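Local coordinates for protein NAD nucleotidase (Haemophilus influenzae, PDB 3ZTV) that degrades NAD to adenosine and nicotinamide riboside in the periplasm, acting as a zinc-dependent NAD pyrophosphatase and 5'-nucleotidase, at residues V421-A426 / S548-M553; Y229-D234 / V259-G264; G111-L116 / S134-K139; S296-Q301 / S331-D336. One frame throughout, in Å; residues are numbered along the deposited sequence.

Overall arrangement
Interactions 2 and 3 both lie near the two-zinc site of the calcineurin-like phosphoesterase part, their centres 31 Å apart. In interaction 2 the side chain of Glu-263 comes within about 7 Å of a zinc ion, whereas in interaction 3 that of Leu-112 stays about 13 Å from one. Interaction 1 lies in the part that binds adenosine, the Phe-549 side chain about 13 Å from the nucleoside; its centre is 36 Å from that of interaction 2, across the centre of the chain. Interaction 4, away from the annotated sites, joins a surface loop to the end of strand 330-332 and the turn that follows, its nearest atoms about 11 Å from those of interaction 2. None of the four touches another.

Interaction 1 of 4, residues V421-A426 / S548-M553; sequences VTFNDA and SFIKFM
Ile-550 reaches from helix 545-555 to two side chains at the start of helix 423-429, while its neighbour Phe-549 receives Ala-426 and Val-421. The Ile-550 side chain crosses that of Phe-423 at about a right angle. With chi1 -72° placing CG1 beside the backbone N, Ile-550 CG2 stands anti to it and lies 3.8 Å from Phe-423 CE2; the other branch runs beside Ala-426, with CG1 3.7 Å from Ala-426 CB. The phenyl ring of Phe-549 is met obliquely by two carbons: Ala-426 CB is 4.2 Å from Phe-549 CD1, and Val-421 CG1 is 4.1 Å from Phe-549 CE1. The same Val-421 methyl also touches Met-553 CG, one helical turn beyond Phe-549. Behind this layer the rings of Phe-390 and Phe-429 pack edge-to-face with Phe-549, and Val-358 and Ile-361 of the adjacent strand 357-362 touch both Val-421 and Met-553. Thr-422 and Asp-425 form a capping box where strand 419-422 passes into the helix: Asp-425 N donates to Thr-422 OG1 at 3.1 Å, and Thr-422 N to Asp-425 OD2 at 2.9 Å. No hydrogen bond joins the two segments, and all six touching residues are buried, so close apolar fit holds the helix against this strand-to-helix junction in the nucleoside-binding part.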
loop_
_atom_site.group_PDB
_atom_site.type_symbol
_atom_site.label_atom_id
_atom_site.label_comp_id
_atom_site.label_asym_id
_atom_site.label_seq_id
_atom_site.Cartn_x
_atom_site.Cartn_y
_atom_site.Cartn_z
ATOM N N VAL A 421 -15.268 12.687 42.533
ATOM C CA VAL A 421 -15.240 11.364 41.914
ATOM C C VAL A 421 -13.809 10.844 41.942
ATOM O O VAL A 421 -12.907 11.477 41.388
ATOM C CB VAL A 421 -15.721 11.402 40.447
ATOM C CG1 VAL A 421 -15.657 10.012 39.827
ATOM C CG2 VAL A 421 -17.130 11.958 40.363
ATOM N N THR A 422 -13.599 9.697 42.583
ATOM C CA THR A 422 -12.280 9.073 42.639
ATOM C C THR A 422 -12.168 7.960 41.591
ATOM O O THR A 422 -13.159 7.571 40.977
ATOM C CB THR A 422 -12.014 8.467 44.035
ATOM O OG1 THR A 422 -12.843 7.316 44.220
ATOM C CG2 THR A 422 -12.310 9.497 45.137
ATOM N N PHE A 423 -10.958 7.441 41.407
ATOM C CA PHE A 423 -10.764 6.301 40.517
ATOM C C PHE A 423 -11.602 5.111 40.966
ATOM O O PHE A 423 -12.233 4.444 40.151
ATOM C CB PHE A 423 -9.285 5.919 40.437
ATOM C CG PHE A 423 -8.413 7.001 39.866
ATOM C CD1 PHE A 423 -7.885 7.978 40.699
ATOM C CD2 PHE A 423 -8.130 7.059 38.503
ATOM C CE1 PHE A 423 -7.080 8.992 40.198
ATOM C CE2 PHE A 423 -7.328 8.070 37.991
ATOM C CZ PHE A 423 -6.801 9.039 38.833
ATOM N N ASN A 424 -11.627 4.848 42.275
ATOM C CA ASN A 424 -12.433 3.753 42.814
ATOM C C ASN A 424 -13.901 3.940 42.490
ATOM O O ASN A 424 -14.610 2.980 42.187
ATOM C CB ASN A 424 -12.294 3.657 44.335
ATOM C CG ASN A 424 -11.001 3.018 44.771
ATOM O OD1 ASN A 424 -10.504 2.092 44.133
ATOM N ND2 ASN A 424 -10.455 3.494 45.880
ATOM N N ASP A 425 -14.364 5.184 42.578
ATOM C CA ASP A 425 -15.763 5.487 42.312
ATOM C C ASP A 425 -16.203 5.046 40.915
ATOM O O ASP A 425 -17.325 4.585 40.734
ATOM C CB ASP A 425 -16.047 6.978 42.498
ATOM C CG ASP A 425 -15.936 7.428 43.948
ATOM O OD1 ASP A 425 -16.011 6.587 44.871
ATOM O OD2 ASP A 425 -15.781 8.644 44.157
ATOM N N ALA A 426 -15.328 5.203 39.925
ATOM C CA ALA A 426 -15.659 4.787 38.558
ATOM C C ALA A 426 -15.940 3.291 38.474
ATOM O O ALA A 426 -16.868 2.860 37.790
ATOM C CB ALA A 426 -14.552 5.170 37.587
ATOM N N SER A 548 -13.059 4.289 30.755
ATOM C CA SER A 548 -13.650 5.350 29.932
ATOM C C SER A 548 -14.197 6.475 30.811
ATOM O O SER A 548 -14.023 7.665 30.520
ATOM C CB SER A 548 -14.777 4.787 29.068
ATOM O OG SER A 548 -14.288 3.848 28.129
ATOM N N PHE A 549 -14.850 6.092 31.902
ATOM C CA PHE A 549 -15.388 7.066 32.837
ATOM C C PHE A 549 -14.271 7.901 33.444
ATOM O O PHE A 549 -14.380 9.120 33.531
ATOM C CB PHE A 549 -16.216 6.391 33.927
ATOM C CG PHE A 549 -17.109 7.346 34.664
ATOM C CD1 PHE A 549 -16.585 8.220 35.598
ATOM C CD2 PHE A 549 -18.462 7.409 34.379
ATOM C CE1 PHE A 549 -17.398 9.115 36.262
ATOM C CE2 PHE A 549 -19.279 8.305 35.043
ATOM C CZ PHE A 549 -18.741 9.159 35.983
ATOM N N ILE A 550 -13.183 7.248 33.847
ATOM C CA ILE A 550 -12.014 7.960 34.358
ATOM C C ILE A 550 -11.446 8.966 33.338
ATOM O O ILE A 550 -11.148 10.111 33.686
ATOM C CB ILE A 550 -10.925 6.973 34.827
ATOM C CG1 ILE A 550 -11.365 6.293 36.122
ATOM C CG2 ILE A 550 -9.593 7.675 35.010
ATOM C CD1 ILE A 550 -10.620 4.999 36.401
ATOM N N LYS A 551 -11.299 8.550 32.082
ATOM C CA LYS A 551 -10.831 9.478 31.044
ATOM C C LYS A 551 -11.746 10.696 30.911
ATOM O O LYS A 551 -11.282 11.825 30.727
ATOM C CB LYS A 551 -10.756 8.788 29.686
ATOM C CG LYS A 551 -9.698 7.726 29.562
ATOM C CD LYS A 551 -9.626 7.260 28.117
ATOM C CE LYS A 551 -8.715 6.060 27.974
ATOM N NZ LYS A 551 -8.620 5.619 26.552
ATOM N N PHE A 552 -13.050 10.460 30.962
ATOM C CA PHE A 552 -14.018 11.542 30.829
ATOM C C PHE A 552 -13.839 12.576 31.938
ATOM O O PHE A 552 -13.832 13.780 31.678
ATOM C CB PHE A 552 -15.444 10.986 30.807
ATOM C CG PHE A 552 -16.502 12.028 30.564
ATOM C CD1 PHE A 552 -17.048 12.729 31.622
ATOM C CD2 PHE A 552 -16.952 12.296 29.281
ATOM C CE1 PHE A 552 -18.019 13.691 31.412
ATOM C CE2 PHE A 552 -17.929 13.252 29.063
ATOM C CZ PHE A 552 -18.463 13.949 30.133
ATOM N N MET A 553 -13.683 12.113 33.173
ATOM C CA MET A 553 -13.480 13.041 34.277
ATOM C C MET A 553 -12.147 13.779 34.165
ATOM O O MET A 553 -12.043 14.938 34.556
ATOM C CB MET A 553 -13.599 12.331 35.629
ATOM C CG MET A 553 -14.978 11.742 35.918
ATOM S SD MET A 553 -16.323 12.947 35.831
ATOM C CE MET A 553 -15.720 14.260 36.891
#

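Interaction 2 of 4, residues Y229-D234 / V259-G264; sequences YLYGND and VFVMEG
Glu-263 and Tyr-231 join the end of strand 258-263, in the mixed sheet of the calcineurin-like phosphoesterase fold, to the short strand 230-232. The direct polar link is one hydrogen bond, from Tyr-229 N to Glu-263 OE1 at 3.0 Å, with an N-H...O angle of 151° and the donor well above the carboxylate plane. An extended chain, with CG anti to the backbone N (chi1 -166°), carries the carboxylate to that amide. Ser-227 OG also hydrogen-bonds OE1, and His-228 N bonds OE2, so both oxygens of this buried carboxylate have donors and its position is fixed, about 4 Å from the side chain of the zinc ligand Asp-20. Bridging is left to a water that donates to Tyr-231 O and to Glu-263 O, the latter at 2.8 Å. The remaining contact is aromatic. One face of the Tyr-231 ring lies over the strand backbone: Met-262 CA makes a CH-pi contact 4.0 Å from the ring centroid, and Glu-263 N sits above the ring centre. Tyr-231 OH is hydrogen-bonded to Ser-206, which fixes the far end of the ring. The closest ring carbon is Tyr-231 CE1, 3.4 Å from Glu-263 CB.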
loop_
_atom_site.group_PDB
_atom_site.type_symbol
_atom_site.label_atom_id
_atom_site.label_comp_id
_atom_site.label_asym_id
_atom_site.label_seq_id
_atom_site.Cartn_x
_atom_site.Cartn_y
_atom_site.Cartn_z
ATOM N N TYR A 229 -6.713 -14.368 20.774
ATOM C CA TYR A 229 -7.163 -15.752 20.587
ATOM C C TYR A 229 -6.339 -16.748 21.384
ATOM O O TYR A 229 -5.095 -16.709 21.363
ATOM C CB TYR A 229 -7.072 -16.164 19.119
ATOM C CG TYR A 229 -8.028 -15.483 18.167
ATOM C CD1 TYR A 229 -9.145 -14.789 18.618
ATOM C CD2 TYR A 229 -7.809 -15.549 16.796
ATOM C CE1 TYR A 229 -10.017 -14.179 17.716
ATOM C CE2 TYR A 229 -8.673 -14.955 15.895
ATOM C CZ TYR A 229 -9.766 -14.265 16.358
ATOM O OH TYR A 229 -10.619 -13.661 15.455
ATOM N N LEU A 230 -7.040 -17.663 22.059
ATOM C CA LEU A 230 -6.389 -18.837 22.642
ATOM C C LEU A 230 -6.110 -19.847 21.523
ATOM O O LEU A 230 -7.042 -20.384 20.910
ATOM C CB LEU A 230 -7.266 -19.479 23.733
ATOM C CG LEU A 230 -6.724 -20.761 24.375
ATOM C CD1 LEU A 230 -5.375 -20.564 25.057
ATOM C CD2 LEU A 230 -7.735 -21.349 25.363
ATOM N N TYR A 231 -4.830 -20.080 21.241
ATOM C CA TYR A 231 -4.427 -21.184 20.365
ATOM C C TYR A 231 -4.139 -22.323 21.337
ATOM O O TYR A 231 -3.327 -22.189 22.247
ATOM C CB TYR A 231 -3.168 -20.831 19.556
ATOM C CG TYR A 231 -3.330 -19.900 18.355
ATOM C CD1 TYR A 231 -3.914 -18.643 18.491
ATOM C CD2 TYR A 231 -2.870 -20.275 17.094
ATOM C CE1 TYR A 231 -4.028 -17.781 17.414
ATOM C CE2 TYR A 231 -2.973 -19.414 16.008
ATOM C CZ TYR A 231 -3.560 -18.178 16.175
ATOM O OH TYR A 231 -3.649 -17.336 15.085
ATOM N N GLY A 232 -4.808 -23.453 21.133
ATOM C CA GLY A 232 -4.780 -24.511 22.126
ATOM C C GLY A 232 -4.595 -25.912 21.567
ATOM O O GLY A 232 -3.953 -26.124 20.528
ATOM N N ASN A 233 -5.166 -26.882 22.279
ATOM C CA ASN A 233 -5.014 -28.294 21.946
ATOM C C ASN A 233 -6.121 -29.072 22.633
ATOM O O ASN A 233 -6.992 -28.491 23.282
ATOM C CB ASN A 233 -3.643 -28.796 22.395
ATOM C CG ASN A 233 -3.394 -28.571 23.883
ATOM O OD1 ASN A 233 -4.328 -28.533 24.691
ATOM N ND2 ASN A 233 -2.129 -28.445 24.252
ATOM N N ASP A 234 -6.100 -30.389 22.469
ATOM C CA ASP A 234 -7.164 -31.223 23.023
ATOM C C ASP A 234 -7.304 -31.107 24.538
ATOM O O ASP A 234 -8.420 -31.116 25.048
ATOM C CB ASP A 234 -6.994 -32.684 22.595
ATOM C CG ASP A 234 -7.281 -32.890 21.120
ATOM O OD1 ASP A 234 -7.975 -32.037 20.519
ATOM O OD2 ASP A 234 -6.808 -33.902 20.565
ATOM N N VAL A 259 5.035 -21.951 7.001
ATOM C CA VAL A 259 4.998 -20.787 7.882
ATOM C C VAL A 259 4.129 -21.155 9.080
ATOM O O VAL A 259 3.025 -21.690 8.907
ATOM C CB VAL A 259 4.366 -19.556 7.187
ATOM C CG1 VAL A 259 4.480 -18.309 8.090
ATOM C CG2 VAL A 259 4.994 -19.280 5.802
ATOM N N PHE A 260 4.599 -20.834 10.281
ATOM C CA PHE A 260 3.846 -21.125 11.505
ATOM C C PHE A 260 3.356 -19.829 12.142
ATOM O O PHE A 260 4.081 -18.838 12.156
ATOM C CB PHE A 260 4.713 -21.941 12.462
ATOM C CG PHE A 260 5.126 -23.256 11.882
ATOM C CD1 PHE A 260 4.265 -24.342 11.934
ATOM C CD2 PHE A 260 6.333 -23.398 11.216
ATOM C CE1 PHE A 260 4.613 -25.564 11.361
ATOM C CE2 PHE A 260 6.692 -24.624 10.641
ATOM C CZ PHE A 260 5.832 -25.700 10.718
ATOM N N VAL A 261 2.116 -19.839 12.624
ATOM C CA VAL A 261 1.483 -18.652 13.209
ATOM C C VAL A 261 0.858 -19.035 14.545
ATOM O O VAL A 261 0.156 -20.049 14.642
ATOM C CB VAL A 261 0.354 -18.139 12.282
ATOM C CG1 VAL A 261 -0.362 -16.932 12.893
ATOM C CG2 VAL A 261 0.890 -17.826 10.884
ATOM N N MET A 262 1.085 -18.242 15.586
ATOM C CA MET A 262 0.458 -18.547 16.870
ATOM C C MET A 262 0.339 -17.319 17.764
ATOM O O MET A 262 1.170 -16.415 17.701
ATOM C CB MET A 262 1.192 -19.676 17.608
ATOM C CG MET A 262 2.531 -19.308 18.208
ATOM S SD MET A 262 3.852 -19.028 17.014
ATOM C CE MET A 262 5.254 -19.031 18.135
ATOM N N GLU A 263 -0.705 -17.313 18.599
ATOM C CA GLU A 263 -0.953 -16.280 19.606
ATOM C C GLU A 263 -1.031 -16.964 20.975
ATOM O O GLU A 263 -1.136 -18.206 21.057
ATOM C CB GLU A 263 -2.262 -15.549 19.292
ATOM C CG GLU A 263 -2.479 -14.251 20.050
ATOM C CD GLU A 263 -3.591 -13.402 19.472
ATOM O OE1 GLU A 263 -4.492 -13.929 18.798
ATOM O OE2 GLU A 263 -3.571 -12.176 19.691
ATOM N N GLY A 264 -0.989 -16.156 22.039
ATOM C CA GLY A 264 -0.995 -16.649 23.410
ATOM C C GLY A 264 -2.136 -16.091 24.250
ATOM O O GLY A 264 -1.939 -15.644 25.389
HETATM O O HOH W 1 -2.520 -19.564 23.042
#

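Interaction 3 of 4, residues G111-L116 / S134-K139; sequences GLLKLL and SILYNK
Leu-113, on helix 108-116, points into the loop 134-139 and can be traced outward. Its CB lies 4.3 Å from Leu-136 CD2, the methyl that also approaches the Leu-113 backbone N. CG stands anti to that N (chi1 -172°), which sends both methyls on toward the loop. There they part: Leu-113 CD1 meets Lys-139 CE at 3.8 Å and also touches the carbonyl oxygen of Ile-135, whereas Leu-113 CD2 lies 4.1 Å from Ile-135 CD1. The loop can offer these three residues to one leucine because it folds as two consecutive beta turns, type I from Ser-134 to Tyr-137 and type II from Leu-136 to Lys-139. The first is reinforced by an ST turn in which Leu-136 N donates to Ser-134 OG at 3.1 Å, and Asp-173 holds the same hydroxyl. Helix and loop both belong to the calcineurin-like phosphoesterase region. Next to Leu-113, Leu-112 and Leu-136 cross at about a right angle, Leu-112 CD2 lying 4.0 Å from Leu-136 CD1. One turn along the helix, Leu-116 CD1 rests 3.9 Å from Lys-139 CB. The lysine chain, bent at chi2 (-59°), thus lends its aliphatic carbons to two leucines of the helix. At the outer side of the loop, Tyr-137 and Asn-138 pack on Lys-191 of the second subunit.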
loop_
_atom_site.group_PDB
_atom_site.type_symbol
_atom_site.label_atom_id
_atom_site.label_comp_id
_atom_site.label_asym_id
_atom_site.label_seq_id
_atom_site.Cartn_x
_atom_site.Cartn_y
_atom_site.Cartn_z
ATOM N N GLY A 111 2.211 9.410 26.137
ATOM C CA GLY A 111 1.973 8.220 26.931
ATOM C C GLY A 111 2.915 7.082 26.575
ATOM O O GLY A 111 3.374 6.352 27.452
ATOM N N LEU A 112 3.221 6.915 25.289
ATOM C CA LEU A 112 4.132 5.846 24.899
ATOM C C LEU A 112 5.535 6.127 25.423
ATOM O O LEU A 112 6.228 5.227 25.888
ATOM C CB LEU A 112 4.144 5.647 23.380
ATOM C CG LEU A 112 5.053 4.520 22.882
ATOM C CD1 LEU A 112 4.836 3.232 23.677
ATOM C CD2 LEU A 112 4.844 4.290 21.390
ATOM N N LEU A 113 5.951 7.389 25.364
ATOM C CA LEU A 113 7.257 7.751 25.885
ATOM C C LEU A 113 7.394 7.361 27.362
ATOM O O LEU A 113 8.453 6.911 27.793
ATOM C CB LEU A 113 7.516 9.246 25.683
ATOM C CG LEU A 113 8.931 9.715 26.018
ATOM C CD1 LEU A 113 9.956 9.036 25.121
ATOM C CD2 LEU A 113 9.026 11.230 25.902
ATOM N N LYS A 114 6.317 7.525 28.132
ATOM C CA LYS A 114 6.350 7.208 29.562
ATOM C C LYS A 114 6.524 5.713 29.826
ATOM O O LYS A 114 7.085 5.310 30.845
ATOM C CB LYS A 114 5.096 7.731 30.265
ATOM C CG LYS A 114 5.053 9.243 30.384
ATOM C CD LYS A 114 3.798 9.708 31.102
ATOM C CE LYS A 114 3.731 9.135 32.506
ATOM N NZ LYS A 114 2.484 9.535 33.217
ATOM N N LEU A 115 6.023 4.879 28.919
ATOM C CA LEU A 115 6.298 3.443 28.996
ATOM C C LEU A 115 7.738 3.130 28.595
ATOM O O LEU A 115 8.443 2.376 29.265
ATOM C CB LEU A 115 5.336 2.641 28.109
ATOM C CG LEU A 115 5.674 1.156 27.925
ATOM C CD1 LEU A 115 5.483 0.392 29.230
ATOM C CD2 LEU A 115 4.831 0.508 26.830
ATOM N N LEU A 116 8.179 3.720 27.488
ATOM C CA LEU A 116 9.473 3.360 26.912
ATOM C C LEU A 116 10.672 3.807 27.760
ATOM O O LEU A 116 11.715 3.152 27.746
ATOM C CB LEU A 116 9.590 3.892 25.474
ATOM C CG LEU A 116 8.577 3.320 24.470
ATOM C CD1 LEU A 116 8.875 3.801 23.055
ATOM C CD2 LEU A 116 8.559 1.797 24.502
ATOM N N SER A 134 9.862 13.956 16.126
ATOM C CA SER A 134 9.002 13.233 17.053
ATOM C C SER A 134 9.716 12.940 18.368
ATOM O O SER A 134 10.911 12.651 18.395
ATOM C CB SER A 134 8.554 11.914 16.423
ATOM O OG SER A 134 7.669 11.211 17.287
ATOM N N ILE A 135 8.971 12.991 19.467
ATOM C CA ILE A 135 9.535 12.607 20.753
ATOM C C ILE A 135 9.829 11.100 20.802
ATOM O O ILE A 135 10.539 10.623 21.684
ATOM C CB ILE A 135 8.637 13.040 21.953
ATOM C CG1 ILE A 135 7.307 12.279 21.982
ATOM C CG2 ILE A 135 8.409 14.559 21.940
ATOM C CD1 ILE A 135 6.428 12.695 23.160
ATOM N N LEU A 136 9.312 10.364 19.817
ATOM C CA LEU A 136 9.551 8.916 19.711
ATOM C C LEU A 136 10.674 8.550 18.740
ATOM O O LEU A 136 10.938 7.367 18.512
ATOM C CB LEU A 136 8.269 8.188 19.319
ATOM C CG LEU A 136 7.107 8.389 20.294
ATOM C CD1 LEU A 136 5.838 7.802 19.723
ATOM C CD2 LEU A 136 7.420 7.789 21.668
ATOM N N TYR A 137 11.329 9.545 18.152
ATOM C CA TYR A 137 12.424 9.286 17.226
ATOM C C TYR A 137 13.502 8.438 17.899
ATOM O O TYR A 137 13.884 8.702 19.035
ATOM C CB TYR A 137 13.019 10.608 16.740
ATOM C CG TYR A 137 14.006 10.444 15.606
ATOM C CD1 TYR A 137 13.603 9.925 14.379
ATOM C CD2 TYR A 137 15.334 10.814 15.756
ATOM C CE1 TYR A 137 14.501 9.776 13.332
ATOM C CE2 TYR A 137 16.239 10.671 14.709
ATOM C CZ TYR A 137 15.815 10.149 13.505
ATOM O OH TYR A 137 16.708 10.004 12.464
ATOM N N ASN A 138 13.983 7.418 17.194
ATOM C CA ASN A 138 15.064 6.562 17.690
ATOM C C ASN A 138 14.765 5.803 18.989
ATOM O O ASN A 138 15.681 5.497 19.754
ATOM C CB ASN A 138 16.369 7.357 17.862
ATOM C CG ASN A 138 17.036 7.696 16.539
ATOM O OD1 ASN A 138 17.751 8.695 16.434
ATOM N ND2 ASN A 138 16.809 6.867 15.528
ATOM N N LYS A 139 13.495 5.505 19.250
ATOM C CA LYS A 139 13.138 4.767 20.459
ATOM C C LYS A 139 12.946 3.269 20.193
ATOM O O LYS A 139 12.809 2.478 21.122
ATOM C CB LYS A 139 11.882 5.358 21.096
ATOM C CG LYS A 139 12.048 6.781 21.634
ATOM C CD LYS A 139 13.134 6.869 22.701
ATOM C CE LYS A 139 13.216 8.275 23.298
ATOM N NZ LYS A 139 14.348 8.390 24.254
#

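Interaction 4 of 4, residues S296-Q301 / S331-D336; sequences SSHKLQ and SLDDHD
Asp-333 turns its carboxylate toward Ser-297, and each oxygen accepts one hydrogen bond from that residue. The backbone N of Ser-297 donates to Asp-333 OD1 at 2.9 Å with a nearly straight N-H...O angle of 164°; it arrives on the syn side, tilted out of the carboxylate plane. The hydroxyl Ser-297 OG donates to Asp-333 OD2 at 2.6 Å, and OD2 receives it through its syn lone pair. Ser-297 chi1 is 69°, which sets OG between its own backbone N and carbonyl carbon, so that amide and hydroxyl face the same carboxylate. A water adds a second donor to OD1, at 2.8 Å, and also hydrogen-bonds Ser-296 OG. That hydroxyl meanwhile accepts from His-298 N at 3.0 Å, closing an ST turn that shapes the loop between strands 284-295 and 301-303. The partner segment leaves strand 330-332, one of the two edge strands, within this chain, of the seven-stranded mixed sheet, and bends at Asp-333, whose phi is positive. Ser-297 OG also lies over the centre of its neighbour's imidazole ring, and His-298 CD2 comes to 3.7 Å from Asp-333 OD1, the ring and carboxylate planes being 21° apart. Leu-332 adds van der Waals contact, its CD2 lying against the carbonyl oxygen of Ser-296 and near Ser-297 CB. Further along, Ser-331 OG donates to Asp-334 OD2 at 2.6 Å, again into the syn lone pair of the acceptor, while Asp-334 OD1 forms a salt bridge with Lys-55 of helix 46-59.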
loop_
_atom_site.group_PDB
_atom_site.type_symbol
_atom_site.label_atom_id
_atom_site.label_comp_id
_atom_site.label_asym_id
_atom_site.label_seq_id
_atom_site.Cartn_x
_atom_site.Cartn_y
_atom_site.Cartn_z
ATOM N N SER A 296 -3.918 -20.898 39.174
ATOM C CA SER A 296 -3.807 -21.123 40.609
ATOM C C SER A 296 -4.502 -22.414 41.033
ATOM O O SER A 296 -5.503 -22.811 40.442
ATOM C CB SER A 296 -4.419 -19.947 41.363
ATOM O OG SER A 296 -4.432 -20.197 42.760
ATOM N N SER A 297 -3.960 -23.062 42.061
ATOM C CA SER A 297 -4.603 -24.236 42.641
ATOM C C SER A 297 -5.543 -23.861 43.782
ATOM O O SER A 297 -6.203 -24.732 44.347
ATOM C CB SER A 297 -3.553 -25.208 43.180
ATOM O OG SER A 297 -2.909 -24.659 44.313
ATOM N N HIS A 298 -5.606 -22.577 44.123
ATOM C CA HIS A 298 -6.228 -22.162 45.387
ATOM C C HIS A 298 -7.715 -21.827 45.309
ATOM O O HIS A 298 -8.421 -21.889 46.327
ATOM C CB HIS A 298 -5.430 -21.020 46.023
ATOM C CG HIS A 298 -4.005 -21.380 46.300
ATOM N ND1 HIS A 298 -3.648 -22.365 47.198
ATOM C CD2 HIS A 298 -2.847 -20.919 45.772
ATOM C CE1 HIS A 298 -2.333 -22.480 47.223
ATOM N NE2 HIS A 298 -1.822 -21.614 46.366
ATOM N N LYS A 299 -8.194 -21.465 44.125
ATOM C CA LYS A 299 -9.617 -21.225 43.919
ATOM C C LYS A 299 -10.187 -22.320 43.043
ATOM O O LYS A 299 -9.849 -22.430 41.862
ATOM C CB LYS A 299 -9.886 -19.851 43.288
ATOM C CG LYS A 299 -11.374 -19.578 43.010
ATOM C CD LYS A 299 -11.596 -18.265 42.266
ATOM C CE LYS A 299 -11.395 -17.065 43.173
ATOM N NZ LYS A 299 -11.442 -15.794 42.394
ATOM N N LEU A 300 -11.048 -23.139 43.629
ATOM C CA LEU A 300 -11.732 -24.181 42.884
ATOM C C LEU A 300 -13.182 -24.182 43.346
ATOM O O LEU A 300 -13.568 -24.963 44.226
ATOM C CB LEU A 300 -11.084 -25.544 43.139
ATOM C CG LEU A 300 -9.617 -25.710 42.716
ATOM C CD1 LEU A 300 -9.021 -26.962 43.339
ATOM C CD2 LEU A 300 -9.447 -25.726 41.195
ATOM N N GLN A 301 -13.980 -23.292 42.770
ATOM C CA GLN A 301 -15.351 -23.084 43.237
ATOM C C GLN A 301 -16.387 -23.625 42.262
ATOM O O GLN A 301 -16.281 -23.435 41.053
ATOM C CB GLN A 301 -15.606 -21.600 43.500
ATOM C CG GLN A 301 -14.742 -21.017 44.600
ATOM C CD GLN A 301 -14.934 -19.527 44.761
ATOM O OE1 GLN A 301 -15.797 -18.928 44.118
ATOM N NE2 GLN A 301 -14.124 -18.919 45.616
ATOM N N SER A 331 -0.153 -25.109 34.067
ATOM C CA SER A 331 0.961 -24.914 34.974
ATOM C C SER A 331 0.429 -24.273 36.248
ATOM O O SER A 331 -0.068 -23.146 36.226
ATOM C CB SER A 331 2.005 -24.012 34.324
ATOM O OG SER A 331 3.190 -23.964 35.093
ATOM N N LEU A 332 0.524 -24.983 37.366
ATOM C CA LEU A 332 -0.054 -24.505 38.629
ATOM C C LEU A 332 0.923 -23.744 39.516
ATOM O O LEU A 332 2.056 -24.179 39.737
ATOM C CB LEU A 332 -0.641 -25.668 39.441
ATOM C CG LEU A 332 -1.783 -26.447 38.798
ATOM C CD1 LEU A 332 -2.025 -27.757 39.545
ATOM C CD2 LEU A 332 -3.057 -25.624 38.736
ATOM N N ASP A 333 0.459 -22.602 40.029
ATOM C CA ASP A 333 1.111 -21.884 41.126
ATOM C C ASP A 333 2.545 -21.451 40.849
ATOM O O ASP A 333 3.383 -21.459 41.750
ATOM C CB ASP A 333 1.052 -22.715 42.419
ATOM C CG ASP A 333 -0.369 -23.013 42.862
ATOM O OD1 ASP A 333 -1.267 -22.162 42.674
ATOM O OD2 ASP A 333 -0.587 -24.115 43.406
ATOM N N ASP A 334 2.839 -21.052 39.614
ATOM C CA ASP A 334 4.140 -20.451 39.343
ATOM C C ASP A 334 4.199 -19.079 40.007
ATOM O O ASP A 334 3.260 -18.298 39.900
ATOM C CB ASP A 334 4.371 -20.263 37.843
ATOM C CG ASP A 334 4.290 -21.553 37.068
ATOM O OD1 ASP A 334 5.187 -22.412 37.219
ATOM O OD2 ASP A 334 3.330 -21.689 36.287
ATOM N N HIS A 335 5.297 -18.780 40.680
ATOM C CA HIS A 335 5.491 -17.434 41.206
ATOM C C HIS A 335 6.967 -17.073 41.301
ATOM O O HIS A 335 7.817 -17.920 41.574
ATOM C CB HIS A 335 4.736 -17.208 42.527
ATOM C CG HIS A 335 5.217 -18.059 43.656
ATOM N ND1 HIS A 335 5.905 -17.540 44.732
ATOM C CD2 HIS A 335 5.092 -19.386 43.890
ATOM C CE1 HIS A 335 6.191 -18.514 45.578
ATOM N NE2 HIS A 335 5.710 -19.644 45.091
ATOM N N ASP A 336 7.271 -15.814 41.012
ATOM C CA ASP A 336 8.643 -15.336 40.942
ATOM C C ASP A 336 8.876 -14.360 42.080
ATOM O O ASP A 336 8.123 -13.405 42.238
ATOM C CB ASP A 336 8.871 -14.629 39.604
ATOM C CG ASP A 336 10.259 -14.035 39.485
ATOM O OD1 ASP A 336 11.245 -14.791 39.588
ATOM O OD2 ASP A 336 10.376 -12.805 39.294
HETATM O O HOH W 2 -1.336 -19.389 43.052
#